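Local coordinates for phosphoribosylglycinamide synthetase (Anaerococcus prevotii, PDB 4DIM), which probably binds ATP and a metal ion and acts as an ATP-dependent ligase of the ATP-grasp type, at residues 253-263 and 275-285; 201-209 and 307-315. One frame throughout, in Å; residues are numbered along the deposited sequence.

Contact 1: residues 253-263 and 275-285; sequences LGLNNCAVNVD and ELTGRVGANCL
Asn261 and Thr277 form an antiparallel hydrogen-bonded pair: Asn261 N donates to Thr277 O at 3.1 Å, and Thr277 N returns a bond to Asn261 O at 2.9 Å, both within about 10° of straight. Further along, Asp263 N reaches Glu275 O at 3.0 Å, while the reciprocal bond from Glu275 N to Asp263 O is weak. On the face carrying Asn261 and Thr277 the two carboxylates stand nearly perpendicular, with Asp263 OD2 against Glu275 CG; Glu275 bends off to a salt bridge with Lys110. There Thr277 CG2 lies over one face of the Arg279 guanidinium, whose NH2 bonds to Val280 O within its own plane, and Asp81 takes both Arg279 NE and Thr277 OG1. These are the arms of the hairpin 258-267/270-277, at one edge of the antiparallel sheet in the ATP-grasp region. The pairing stops at Gly278, the centre of an inverse gamma turn. Asn261 CG, anti to the backbone N (chi1 179°), carries OD1 to 3.3 Å from Gly281 CA, and Gln199 bonds to both OD1 and Gly281 N. On the opposite face Leu276 spreads its methyls: CD1 lies alongside Val262 CG2 at 3.8 Å, and CD2 meets Leu255 CD2 at 3.6 Å and Leu253 CD1. Leu255 CD2 rests on Gly278 CA. Away from this cluster, past the pairing, Ala259 CB faces Val280 CB, with Tyr297 touching both.

Contact 2: residues 201-209 and 307-315; sequences FVYKNDVLF and SENPLVFWS
Tyr203 and Pro310 make the CH-pi contact: Pro310 CD sits 3.7 Å from the centroid of the tyrosine ring, 17° off its normal. The other face of that ring is covered by Lys204 CG, leaving the phenol between lysine and proline. Tyr203 CG lies anti to the backbone N (chi1 172°), which swings the ring out from the end of the strand towards the proline.

Apolar packing extends this contact. Pro310 CG meets the edge of the Phe201 ring at CE2, 4.0 Å away, and Leu311 CD1 comes to the edge of the Tyr203 ring at CE2. The other methyl of Leu311, CD2, touches Leu208 CD2 at 3.9 Å, bridging the two arms of the hairpin that joins strands 194-203 and 206-219 of the large antiparallel sheet through a type I' turn from Tyr203 to Asp206. Met304 of helix 297-305 also touches Phe201 and Tyr203.

At the far end, Phe209 and the six-membered ring of Trp314 are near parallel, planes 29° apart, but slid so far that they barely overlap, with centroids 5.3 Å apart; Phe209 CD2 approaches Trp314 CH2 at 3.7 Å. Leu208 CB lies over one face of the indole, toward its rim, and Tyr293 meets both aromatic residues, edge-to-face with Trp314.

Within 307-315, Asn309 OD1 accepts from Leu311 N at 3.0 Å, a capping bond whose donor lies above the amide plane, and Pro310 O accepts from both Phe313 N and Trp314 N. No clear hydrogen bond joins 201-209 to 307-315, and the contact is mostly apolar: proline methylenes, leucine methyls and aromatic faces and edges, while the capping bond is consistent with a defined turn at Pro310 and Leu311.

Overall arrangement
Running from the N terminus, the chain first reaches 201-209, where strands 194-203 and 206-219 turn back on each other. After strand 223-230 and helix 236-253 it enters 253-263, and contact 1 closes a short loop when strand 270-277 folds back beside strand 258-267. Helices 285-293 and 297-305 follow before 307-315 returns to the first hairpin, so contact 2 closes a loop of about a hundred residues with contact 1 nested inside. The centres lie about 14 Å apart. Strands 258-267 and 194-203 are neighbours in one antiparallel sheet: contact 1 completes its edge, whereas contact 2 brings helix 311-314 against a hairpin end.

Contact 1: residues 253-263 and 275-285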
ATOM      1  N   LEU A 253       1.446  -0.756  17.496  1.00 89.97           N
ATOM      2  CA  LEU A 253       2.167   0.347  16.885  1.00 89.81           C
ATOM      3  C   LEU A 253       1.553   1.738  17.148  1.00 94.11           C
ATOM      4  O   LEU A 253       2.198   2.734  16.822  1.00 95.44           O
ATOM      5  CB  LEU A 253       2.203   0.085  15.383  1.00 87.19           C
ATOM      6  CG  LEU A 253       2.965  -1.154  14.962  1.00 91.50           C
ATOM      7  CD1 LEU A 253       2.647  -1.482  13.554  1.00 89.36           C
ATOM      8  CD2 LEU A 253       4.462  -0.960  15.115  1.00 95.55           C
ATOM      9  N   GLY A 254       0.341   1.812  17.697  1.00 89.96           N
ATOM     10  CA  GLY A 254      -0.291   3.085  18.020  1.00 91.06           C
ATOM     11  C   GLY A 254      -0.808   3.887  16.840  1.00 93.28           C
ATOM     12  O   GLY A 254      -0.823   5.124  16.894  1.00 93.56           O
ATOM     13  N   LEU A 255      -1.269   3.199  15.778  1.00 86.43           N
ATOM     14  CA  LEU A 255      -1.799   3.897  14.629  1.00 85.97           C
ATOM     15  C   LEU A 255      -3.184   4.426  14.916  1.00 90.17           C
ATOM     16  O   LEU A 255      -3.965   3.729  15.552  1.00 92.31           O
ATOM     17  CB  LEU A 255      -1.861   3.006  13.392  1.00 84.58           C
ATOM     18  CG  LEU A 255      -0.573   2.802  12.627  1.00 90.81           C
ATOM     19  CD1 LEU A 255       0.228   1.726  13.258  1.00 93.69           C
ATOM     20  CD2 LEU A 255      -0.854   2.359  11.229  1.00 93.80           C
ATOM     21  N   ASN A 256      -3.520   5.630  14.418  1.00 85.38           N
ATOM     22  CA  ASN A 256      -4.861   6.162  14.582  1.00 86.18           C
ATOM     23  C   ASN A 256      -5.187   7.213  13.523  1.00 89.20           C
ATOM     24  O   ASN A 256      -4.289   7.786  12.917  1.00 87.91           O
ATOM     25  CB  ASN A 256      -5.012   6.752  15.980  1.00 90.64           C
ATOM     26  CG  ASN A 256      -6.427   7.039  16.387  1.00101.77           C
ATOM     27  OD1 ASN A 256      -7.367   6.399  15.914  1.00100.35           O
ATOM     28  ND2 ASN A 256      -6.623   8.051  17.220  1.00 89.18           N
ATOM     29  N   ASN A 257      -6.484   7.419  13.270  1.00 86.67           N
ATOM     30  CA  ASN A 257      -7.008   8.446  12.373  1.00 86.51           C
ATOM     31  C   ASN A 257      -6.297   8.394  11.019  1.00 87.11           C
ATOM     32  O   ASN A 257      -5.858   9.408  10.445  1.00 86.75           O
ATOM     33  CB  ASN A 257      -6.871   9.817  13.009  1.00 91.21           C
ATOM     34  CG  ASN A 257      -7.598   9.982  14.340  1.00103.07           C
ATOM     35  OD1 ASN A 257      -8.614   9.346  14.604  1.00 92.33           O
ATOM     36  ND2 ASN A 257      -7.135  10.901  15.182  1.00 99.30           N
ATOM     37  N   CYS A 258      -6.208   7.175  10.521  1.00 79.85           N
ATOM     38  CA  CYS A 258      -5.557   6.874   9.272  1.00 76.69           C
ATOM     39  C   CYS A 258      -6.140   5.645   8.666  1.00 75.90           C
ATOM     40  O   CYS A 258      -6.675   4.788   9.364  1.00 69.75           O
ATOM     41  CB  CYS A 258      -4.048   6.707   9.472  1.00 77.40           C
ATOM     42  SG  CYS A 258      -3.571   5.313  10.533  1.00 81.69           S
ATOM     43  N   ALA A 259      -5.992   5.558   7.325  1.00 75.33           N
ATOM     44  CA  ALA A 259      -6.303   4.357   6.549  1.00 72.77           C
ATOM     45  C   ALA A 259      -5.051   3.520   6.670  1.00 75.29           C
ATOM     46  O   ALA A 259      -3.982   4.083   6.879  1.00 77.37           O
ATOM     47  CB  ALA A 259      -6.620   4.731   5.109  1.00 72.63           C
ATOM     48  N   VAL A 260      -5.162   2.226   6.648  1.00 71.12           N
ATOM     49  CA  VAL A 260      -4.019   1.314   6.839  1.00 70.76           C
ATOM     50  C   VAL A 260      -3.923   0.295   5.715  1.00 73.66           C
ATOM     51  O   VAL A 260      -4.923  -0.209   5.194  1.00 72.40           O
ATOM     52  CB  VAL A 260      -4.162   0.592   8.218  1.00 75.69           C
ATOM     53  CG1 VAL A 260      -3.058  -0.447   8.451  1.00 73.58           C
ATOM     54  CG2 VAL A 260      -4.235   1.611   9.370  1.00 77.54           C
ATOM     55  N   ASN A 261      -2.692  -0.008   5.372  1.00 72.34           N
ATOM     56  CA  ASN A 261      -2.300  -0.930   4.319  1.00 71.30           C
ATOM     57  C   ASN A 261      -1.374  -1.945   4.914  1.00 73.47           C
ATOM     58  O   ASN A 261      -0.430  -1.545   5.567  1.00 73.65           O
ATOM     59  CB  ASN A 261      -1.599  -0.165   3.189  1.00 71.16           C
ATOM     60  CG  ASN A 261      -1.155  -1.069   2.069  1.00 81.55           C
ATOM     61  OD1 ASN A 261      -1.970  -1.628   1.348  1.00 70.03           O
ATOM     62  ND2 ASN A 261       0.109  -1.380   2.013  1.00 76.44           N
ATOM     63  N   VAL A 262      -1.688  -3.226   4.750  1.00 69.62           N
ATOM     64  CA  VAL A 262      -0.982  -4.365   5.322  1.00 70.84           C
ATOM     65  C   VAL A 262      -0.619  -5.460   4.272  1.00 75.80           C
ATOM     66  O   VAL A 262      -1.394  -5.751   3.337  1.00 70.71           O
ATOM     67  CB  VAL A 262      -1.827  -5.024   6.446  1.00 74.68           C
ATOM     68  CG1 VAL A 262      -0.939  -5.833   7.375  1.00 74.27           C
ATOM     69  CG2 VAL A 262      -2.614  -3.974   7.230  1.00 76.12           C
ATOM     70  N   ASP A 263       0.585  -6.057   4.470  1.00 75.95           N
ATOM     71  CA  ASP A 263       1.115  -7.182   3.702  1.00 77.00           C
ATOM     72  C   ASP A 263       1.145  -8.338   4.663  1.00 77.31           C
ATOM     73  O   ASP A 263       1.832  -8.276   5.688  1.00 77.21           O
ATOM     74  CB  ASP A 263       2.525  -6.908   3.116  1.00 81.24           C
ATOM     75  CG  ASP A 263       2.670  -5.716   2.185  1.00100.58           C
ATOM     76  OD1 ASP A 263       1.711  -5.426   1.428  1.00101.32           O
ATOM     77  OD2 ASP A 263       3.790  -5.152   2.117  1.00114.18           O
ATOM     78  N   GLU A 275       4.494  -6.258   6.531  1.00 78.41           N
ATOM     79  CA  GLU A 275       4.584  -4.796   6.506  1.00 78.64           C
ATOM     80  C   GLU A 275       3.225  -4.178   6.878  1.00 81.41           C
ATOM     81  O   GLU A 275       2.184  -4.748   6.577  1.00 80.09           O
ATOM     82  CB  GLU A 275       5.016  -4.239   5.114  1.00 80.23           C
ATOM     83  CG  GLU A 275       6.175  -4.895   4.386  1.00 94.66           C
ATOM     84  CD  GLU A 275       7.562  -4.741   5.000  1.00137.86           C
ATOM     85  OE1 GLU A 275       7.697  -4.025   6.023  1.00137.76           O
ATOM     86  OE2 GLU A 275       8.522  -5.330   4.446  1.00134.35           O
ATOM     87  N   LEU A 276       3.251  -2.995   7.483  1.00 79.35           N
ATOM     88  CA  LEU A 276       2.065  -2.247   7.895  1.00 79.13           C
ATOM     89  C   LEU A 276       2.356  -0.744   7.815  1.00 83.31           C
ATOM     90  O   LEU A 276       3.270  -0.267   8.482  1.00 83.80           O
ATOM     91  CB  LEU A 276       1.656  -2.640   9.319  1.00 80.86           C
ATOM     92  CG  LEU A 276       0.219  -2.212   9.698  1.00 88.35           C
ATOM     93  CD1 LEU A 276      -0.569  -3.338  10.417  1.00 89.82           C
ATOM     94  CD2 LEU A 276       0.198  -0.970  10.535  1.00 93.10           C
ATOM     95  N   THR A 277       1.574   0.014   7.040  1.00 78.89           N
ATOM     96  CA  THR A 277       1.783   1.467   6.919  1.00 78.19           C
ATOM     97  C   THR A 277       0.443   2.208   7.191  1.00 80.09           C
ATOM     98  O   THR A 277      -0.603   1.709   6.837  1.00 80.92           O
ATOM     99  CB  THR A 277       2.449   1.797   5.575  1.00 81.64           C
ATOM    100  OG1 THR A 277       2.430   3.190   5.324  1.00 87.63           O
ATOM    101  CG2 THR A 277       1.829   1.124   4.426  1.00 81.77           C
ATOM    102  N   GLY A 278       0.492   3.387   7.809  1.00 76.54           N
ATOM    103  CA  GLY A 278      -0.695   4.188   8.099  1.00 76.38           C
ATOM    104  C   GLY A 278      -1.197   5.040   6.949  1.00 81.68           C
ATOM    105  O   GLY A 278      -1.476   6.221   7.128  1.00 84.54           O
ATOM    106  N   ARG A 279      -1.333   4.449   5.758  1.00 76.92           N
ATOM    107  CA  ARG A 279      -1.964   5.074   4.605  1.00 75.61           C
ATOM    108  C   ARG A 279      -2.616   3.963   3.698  1.00 77.52           C
ATOM    109  O   ARG A 279      -2.356   2.760   3.836  1.00 74.09           O
ATOM    110  CB  ARG A 279      -1.018   6.001   3.834  1.00 76.42           C
ATOM    111  CG  ARG A 279       0.331   5.431   3.440  1.00 85.04           C
ATOM    112  CD  ARG A 279       0.251   4.644   2.171  1.00 78.59           C
ATOM    113  NE  ARG A 279       1.447   3.825   1.960  1.00 87.07           N
ATOM    114  CZ  ARG A 279       1.543   2.843   1.067  1.00 89.57           C
ATOM    115  NH1 ARG A 279       2.663   2.155   0.947  1.00 85.38           N
ATOM    116  NH2 ARG A 279       0.518   2.535   0.297  1.00 75.46           N
ATOM    117  N   VAL A 280      -3.508   4.399   2.830  1.00 73.11           N
ATOM    118  CA  VAL A 280      -4.216   3.513   1.933  1.00 70.53           C
ATOM    119  C   VAL A 280      -3.279   2.918   0.906  1.00 72.56           C
ATOM    120  O   VAL A 280      -2.403   3.589   0.414  1.00 71.10           O
ATOM    121  CB  VAL A 280      -5.395   4.256   1.251  1.00 74.11           C
ATOM    122  CG1 VAL A 280      -4.901   5.286   0.225  1.00 71.91           C
ATOM    123  CG2 VAL A 280      -6.364   3.269   0.620  1.00 73.70           C
ATOM    124  N   GLY A 281      -3.544   1.685   0.514  1.00 70.98           N
ATOM    125  CA  GLY A 281      -2.732   0.992  -0.471  1.00 70.26           C
ATOM    126  C   GLY A 281      -2.869   1.529  -1.868  1.00 75.42           C
ATOM    127  O   GLY A 281      -3.793   2.271  -2.165  1.00 75.26           O
ATOM    128  N   ALA A 282      -1.918   1.187  -2.733  1.00 75.19           N
ATOM    129  CA  ALA A 282      -1.936   1.669  -4.118  1.00 74.25           C
ATOM    130  C   ALA A 282      -2.627   0.677  -4.994  1.00 78.30           C
ATOM    131  O   ALA A 282      -3.240  -0.242  -4.488  1.00 78.93           O
ATOM    132  CB  ALA A 282      -0.519   1.890  -4.603  1.00 74.92           C
ATOM    133  N   ASN A 283      -2.555   0.888  -6.309  1.00 76.78           N
ATOM    134  CA  ASN A 283      -2.955  -0.036  -7.353  1.00 77.80           C
ATOM    135  C   ASN A 283      -4.396  -0.428  -7.302  1.00 83.40           C
ATOM    136  O   ASN A 283      -4.721  -1.609  -7.429  1.00 84.47           O
ATOM    137  CB  ASN A 283      -2.064  -1.283  -7.277  1.00 78.87           C
ATOM    138  CG  ASN A 283      -0.604  -0.947  -7.222  1.00100.44           C
ATOM    139  OD1 ASN A 283       0.129  -1.406  -6.333  1.00102.09           O
ATOM    140  ND2 ASN A 283      -0.159  -0.104  -8.138  1.00 89.61           N
ATOM    141  N   CYS A 284      -5.254   0.580  -7.133  1.00 80.27           N
ATOM    142  CA  CYS A 284      -6.712   0.499  -7.091  1.00 79.34           C
ATOM    143  C   CYS A 284      -7.261  -0.136  -5.831  1.00 75.34           C
ATOM    144  O   CYS A 284      -8.467  -0.385  -5.760  1.00 75.29           O
ATOM    145  CB  CYS A 284      -7.253  -0.180  -8.341  1.00 82.02           C
ATOM    146  SG  CYS A 284      -6.620   0.557  -9.872  1.00 88.30           S
ATOM    147  N   LEU A 285      -6.461  -0.279  -4.792  1.00 67.33           N
ATOM    148  CA  LEU A 285      -7.030  -0.811  -3.558  1.00 66.22           C
ATOM    149  C   LEU A 285      -8.110   0.123  -2.949  1.00 73.24           C
ATOM    150  O   LEU A 285      -9.110  -0.405  -2.498  1.00 75.85           O
ATOM    151  CB  LEU A 285      -5.968  -1.161  -2.543  1.00 64.68           C
ATOM    152  CG  LEU A 285      -5.170  -2.411  -2.944  1.00 68.33           C
ATOM    153  CD1 LEU A 285      -3.859  -2.499  -2.238  1.00 68.44           C
ATOM    154  CD2 LEU A 285      -5.933  -3.693  -2.593  1.00 71.14           C
TER

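Contact 2: residues 201-209 and 307-315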
ATOM      1  N   PHE A 201      -9.032   0.645   8.427  1.00 72.90           N
ATOM      2  CA  PHE A 201      -9.249   2.057   8.667  1.00 74.88           C
ATOM      3  C   PHE A 201      -9.459   2.214  10.154  1.00 80.79           C
ATOM      4  O   PHE A 201     -10.284   1.494  10.709  1.00 80.12           O
ATOM      5  CB  PHE A 201     -10.463   2.527   7.852  1.00 76.71           C
ATOM      6  CG  PHE A 201     -10.676   4.012   7.816  1.00 80.41           C
ATOM      7  CD1 PHE A 201     -10.242   4.767   6.735  1.00 83.12           C
ATOM      8  CD2 PHE A 201     -11.395   4.646   8.812  1.00 85.59           C
ATOM      9  CE1 PHE A 201     -10.500   6.130   6.670  1.00 85.24           C
ATOM     10  CE2 PHE A 201     -11.621   6.014   8.761  1.00 89.75           C
ATOM     11  CZ  PHE A 201     -11.192   6.739   7.678  1.00 87.33           C
ATOM     12  N   VAL A 202      -8.672   3.085  10.800  1.00 78.74           N
ATOM     13  CA  VAL A 202      -8.780   3.343  12.234  1.00 80.26           C
ATOM     14  C   VAL A 202      -9.208   4.841  12.483  1.00 82.57           C
ATOM     15  O   VAL A 202      -8.643   5.754  11.922  1.00 79.39           O
ATOM     16  CB  VAL A 202      -7.497   2.903  13.006  1.00 83.94           C
ATOM     17  CG1 VAL A 202      -6.232   3.541  12.466  1.00 83.73           C
ATOM     18  CG2 VAL A 202      -7.638   3.140  14.511  1.00 87.06           C
ATOM     19  N   TYR A 203     -10.237   5.057  13.311  1.00 83.37           N
ATOM     20  CA  TYR A 203     -10.753   6.407  13.652  1.00 86.49           C
ATOM     21  C   TYR A 203     -11.127   6.476  15.121  1.00 91.77           C
ATOM     22  O   TYR A 203     -11.992   5.724  15.565  1.00 91.92           O
ATOM     23  CB  TYR A 203     -11.984   6.713  12.795  1.00 87.04           C
ATOM     24  CG  TYR A 203     -12.716   7.976  13.184  1.00 90.22           C
ATOM     25  CD1 TYR A 203     -12.117   9.217  13.042  1.00 93.58           C
ATOM     26  CD2 TYR A 203     -14.052   7.939  13.573  1.00 91.52           C
ATOM     27  CE1 TYR A 203     -12.811  10.391  13.329  1.00 97.18           C
ATOM     28  CE2 TYR A 203     -14.761   9.105  13.839  1.00 94.20           C
ATOM     29  CZ  TYR A 203     -14.128  10.328  13.742  1.00 99.23           C
ATOM     30  OH  TYR A 203     -14.809  11.496  13.964  1.00102.95           O
ATOM     31  N   LYS A 204     -10.488   7.367  15.872  1.00 90.33           N
ATOM     32  CA  LYS A 204     -10.712   7.524  17.317  1.00 93.51           C
ATOM     33  C   LYS A 204     -10.511   6.172  18.023  1.00 99.85           C
ATOM     34  O   LYS A 204     -11.284   5.780  18.897  1.00102.63           O
ATOM     35  CB  LYS A 204     -12.093   8.125  17.617  1.00 96.06           C
ATOM     36  CG  LYS A 204     -12.274   9.529  17.071  1.00 99.70           C
ATOM     37  CD  LYS A 204     -13.722   9.976  17.264  1.00106.92           C
ATOM     38  CE  LYS A 204     -13.920  11.466  17.099  1.00118.64           C
ATOM     39  NZ  LYS A 204     -13.709  12.188  18.376  1.00137.19           N
ATOM     40  N   ASN A 205      -9.490   5.443  17.567  1.00 95.82           N
ATOM     41  CA  ASN A 205      -9.003   4.165  18.080  1.00 95.68           C
ATOM     42  C   ASN A 205      -9.971   2.968  17.841  1.00 99.88           C
ATOM     43  O   ASN A 205      -9.693   1.873  18.330  1.00 99.94           O
ATOM     44  CB  ASN A 205      -8.595   4.306  19.561  1.00 95.17           C
ATOM     45  CG  ASN A 205      -7.335   5.162  19.710  1.00124.88           C
ATOM     46  OD1 ASN A 205      -6.351   5.009  18.966  1.00121.12           O
ATOM     47  ND2 ASN A 205      -7.323   6.101  20.646  1.00122.73           N
ATOM     48  N   ASP A 206     -10.993   3.131  16.975  1.00 94.22           N
ATOM     49  CA  ASP A 206     -11.898   2.063  16.603  1.00 91.61           C
ATOM     50  C   ASP A 206     -11.570   1.663  15.145  1.00 92.31           C
ATOM     51  O   ASP A 206     -11.590   2.479  14.216  1.00 89.16           O
ATOM     52  CB  ASP A 206     -13.381   2.485  16.795  1.00 95.39           C
ATOM     53  CG  ASP A 206     -13.815   2.670  18.273  1.00120.13           C
ATOM     54  OD1 ASP A 206     -13.560   1.742  19.104  1.00122.97           O
ATOM     55  OD2 ASP A 206     -14.450   3.719  18.592  1.00127.35           O
ATOM     56  N   VAL A 207     -11.240   0.391  14.963  1.00 88.01           N
ATOM     57  CA  VAL A 207     -10.937  -0.168  13.658  1.00 82.45           C
ATOM     58  C   VAL A 207     -12.285  -0.508  13.024  1.00 87.97           C
ATOM     59  O   VAL A 207     -12.999  -1.423  13.471  1.00 88.28           O
ATOM     60  CB  VAL A 207      -9.987  -1.375  13.770  1.00 82.92           C
ATOM     61  CG1 VAL A 207      -9.763  -2.034  12.406  1.00 80.59           C
ATOM     62  CG2 VAL A 207      -8.669  -0.943  14.390  1.00 82.70           C
ATOM     63  N   LEU A 208     -12.655   0.279  12.019  1.00 84.17           N
ATOM     64  CA  LEU A 208     -13.927   0.135  11.312  1.00 82.98           C
ATOM     65  C   LEU A 208     -14.018  -1.186  10.585  1.00 82.37           C
ATOM     66  O   LEU A 208     -15.077  -1.822  10.559  1.00 81.88           O
ATOM     67  CB  LEU A 208     -14.066   1.272  10.302  1.00 82.98           C
ATOM     68  CG  LEU A 208     -13.993   2.689  10.908  1.00 91.67           C
ATOM     69  CD1 LEU A 208     -14.410   3.720   9.905  1.00 97.85           C
ATOM     70  CD2 LEU A 208     -14.821   2.810  12.188  1.00 93.48           C
ATOM     71  N   PHE A 209     -12.931  -1.580   9.956  1.00 75.11           N
ATOM     72  CA  PHE A 209     -12.908  -2.840   9.241  1.00 73.23           C
ATOM     73  C   PHE A 209     -11.488  -3.340   8.994  1.00 78.06           C
ATOM     74  O   PHE A 209     -10.513  -2.633   9.191  1.00 79.33           O
ATOM     75  CB  PHE A 209     -13.644  -2.691   7.883  1.00 73.03           C
ATOM     76  CG  PHE A 209     -12.956  -1.759   6.919  1.00 73.30           C
ATOM     77  CD1 PHE A 209     -11.929  -2.205   6.114  1.00 73.39           C
ATOM     78  CD2 PHE A 209     -13.355  -0.441   6.804  1.00 75.54           C
ATOM     79  CE1 PHE A 209     -11.293  -1.345   5.242  1.00 74.25           C
ATOM     80  CE2 PHE A 209     -12.693   0.422   5.956  1.00 77.39           C
ATOM     81  CZ  PHE A 209     -11.675  -0.040   5.172  1.00 74.39           C
ATOM     82  N   SER A 307     -10.453  17.154  10.071  1.00 98.62           N
ATOM     83  CA  SER A 307     -11.095  17.144  11.389  1.00101.58           C
ATOM     84  C   SER A 307     -12.633  17.066  11.261  1.00106.26           C
ATOM     85  O   SER A 307     -13.347  17.701  12.029  1.00108.62           O
ATOM     86  CB  SER A 307     -10.643  18.338  12.230  1.00110.49           C
ATOM     87  OG  SER A 307     -10.581  18.014  13.612  1.00125.28           O
ATOM     88  N   GLU A 308     -13.134  16.258  10.288  1.00100.45           N
ATOM     89  CA  GLU A 308     -14.561  15.959  10.125  1.00101.14           C
ATOM     90  C   GLU A 308     -14.769  14.436  10.327  1.00103.76           C
ATOM     91  O   GLU A 308     -13.798  13.683  10.503  1.00 99.48           O
ATOM     92  CB  GLU A 308     -15.122  16.440   8.771  1.00101.64           C
ATOM     93  CG  GLU A 308     -15.161  17.950   8.611  1.00116.05           C
ATOM     94  CD  GLU A 308     -15.963  18.738   9.633  1.00139.93           C
ATOM     95  OE1 GLU A 308     -15.574  19.897   9.906  1.00113.65           O
ATOM     96  OE2 GLU A 308     -16.960  18.203  10.173  1.00142.49           O
ATOM     97  N   ASN A 309     -16.052  14.019  10.390  1.00102.68           N
ATOM     98  CA  ASN A 309     -16.443  12.651  10.671  1.00100.40           C
ATOM     99  C   ASN A 309     -16.528  11.756   9.410  1.00100.83           C
ATOM    100  O   ASN A 309     -17.468  11.873   8.614  1.00100.75           O
ATOM    101  CB  ASN A 309     -17.799  12.634  11.390  1.00100.84           C
ATOM    102  CG  ASN A 309     -18.143  11.320  12.060  1.00111.60           C
ATOM    103  OD1 ASN A 309     -17.355  10.358  12.072  1.00 99.54           O
ATOM    104  ND2 ASN A 309     -19.326  11.262  12.661  1.00106.12           N
ATOM    105  N   PRO A 310     -15.642  10.751   9.307  1.00 94.06           N
ATOM    106  CA  PRO A 310     -15.763   9.794   8.212  1.00 90.68           C
ATOM    107  C   PRO A 310     -16.966   8.838   8.348  1.00 93.52           C
ATOM    108  O   PRO A 310     -17.401   8.267   7.356  1.00 88.51           O
ATOM    109  CB  PRO A 310     -14.432   9.023   8.278  1.00 89.51           C
ATOM    110  CG  PRO A 310     -13.986   9.122   9.637  1.00 95.47           C
ATOM    111  CD  PRO A 310     -14.501  10.415  10.183  1.00 95.39           C
ATOM    112  N   LEU A 311     -17.537   8.697   9.551  1.00 95.78           N
ATOM    113  CA  LEU A 311     -18.651   7.758   9.781  1.00 97.08           C
ATOM    114  C   LEU A 311     -19.926   8.088   9.011  1.00 99.13           C
ATOM    115  O   LEU A 311     -20.723   7.190   8.790  1.00 97.01           O
ATOM    116  CB  LEU A 311     -18.953   7.645  11.257  1.00100.96           C
ATOM    117  CG  LEU A 311     -17.775   7.062  12.071  1.00106.00           C
ATOM    118  CD1 LEU A 311     -18.030   7.167  13.553  1.00110.22           C
ATOM    119  CD2 LEU A 311     -17.480   5.628  11.653  1.00106.10           C
ATOM    120  N   VAL A 312     -20.065   9.338   8.552  1.00 96.77           N
ATOM    121  CA  VAL A 312     -21.139   9.846   7.685  1.00 97.50           C
ATOM    122  C   VAL A 312     -21.186   9.061   6.366  1.00 97.28           C
ATOM    123  O   VAL A 312     -22.271   8.850   5.814  1.00 96.38           O
ATOM    124  CB  VAL A 312     -20.880  11.365   7.432  1.00102.88           C
ATOM    125  CG1 VAL A 312     -21.600  11.894   6.184  1.00102.95           C
ATOM    126  CG2 VAL A 312     -21.251  12.163   8.670  1.00106.98           C
ATOM    127  N   PHE A 313     -19.999   8.666   5.858  1.00 91.54           N
ATOM    128  CA  PHE A 313     -19.855   7.884   4.628  1.00 89.33           C
ATOM    129  C   PHE A 313     -19.895   6.384   4.921  1.00 94.25           C
ATOM    130  O   PHE A 313     -20.449   5.657   4.109  1.00 95.93           O
ATOM    131  CB  PHE A 313     -18.550   8.237   3.898  1.00 88.46           C
ATOM    132  CG  PHE A 313     -18.370   9.712   3.652  1.00 91.21           C
ATOM    133  CD1 PHE A 313     -19.090  10.356   2.656  1.00 95.66           C
ATOM    134  CD2 PHE A 313     -17.629  10.489   4.526  1.00 94.34           C
ATOM    135  CE1 PHE A 313     -19.044  11.744   2.520  1.00 98.23           C
ATOM    136  CE2 PHE A 313     -17.591  11.873   4.398  1.00 99.13           C
ATOM    137  CZ  PHE A 313     -18.270  12.491   3.375  1.00 98.18           C
ATOM    138  N   TRP A 314     -19.323   5.923   6.058  1.00 90.02           N
ATOM    139  CA  TRP A 314     -19.303   4.503   6.476  1.00 88.87           C
ATOM    140  C   TRP A 314     -20.711   4.002   6.841  1.00 97.35           C
ATOM    141  O   TRP A 314     -20.987   2.818   6.744  1.00 96.59           O
ATOM    142  CB  TRP A 314     -18.337   4.309   7.690  1.00 86.96           C
ATOM    143  CG  TRP A 314     -18.216   2.905   8.231  1.00 86.55           C
ATOM    144  CD1 TRP A 314     -18.538   2.484   9.491  1.00 91.71           C
ATOM    145  CD2 TRP A 314     -17.751   1.736   7.524  1.00 83.27           C
ATOM    146  NE1 TRP A 314     -18.256   1.139   9.630  1.00 89.39           N
ATOM    147  CE2 TRP A 314     -17.795   0.652   8.430  1.00 87.16           C
ATOM    148  CE3 TRP A 314     -17.252   1.514   6.233  1.00 81.42           C
ATOM    149  CZ2 TRP A 314     -17.431  -0.643   8.060  1.00 83.95           C
ATOM    150  CZ3 TRP A 314     -16.848   0.238   5.886  1.00 81.55           C
ATOM    151  CH2 TRP A 314     -16.986  -0.834   6.776  1.00 82.81           C
ATOM    152  N   SER A 315     -21.592   4.894   7.272  1.00 99.13           N
ATOM    153  CA  SER A 315     -22.963   4.534   7.636  1.00101.52           C
ATOM    154  C   SER A 315     -23.853   4.331   6.390  1.00107.30           C
ATOM    155  O   SER A 315     -24.974   3.846   6.537  1.00109.69           O
ATOM    156  CB  SER A 315     -23.564   5.598   8.548  1.00106.28           C
ATOM    157  OG  SER A 315     -23.677   6.839   7.873  1.00114.64           O
TER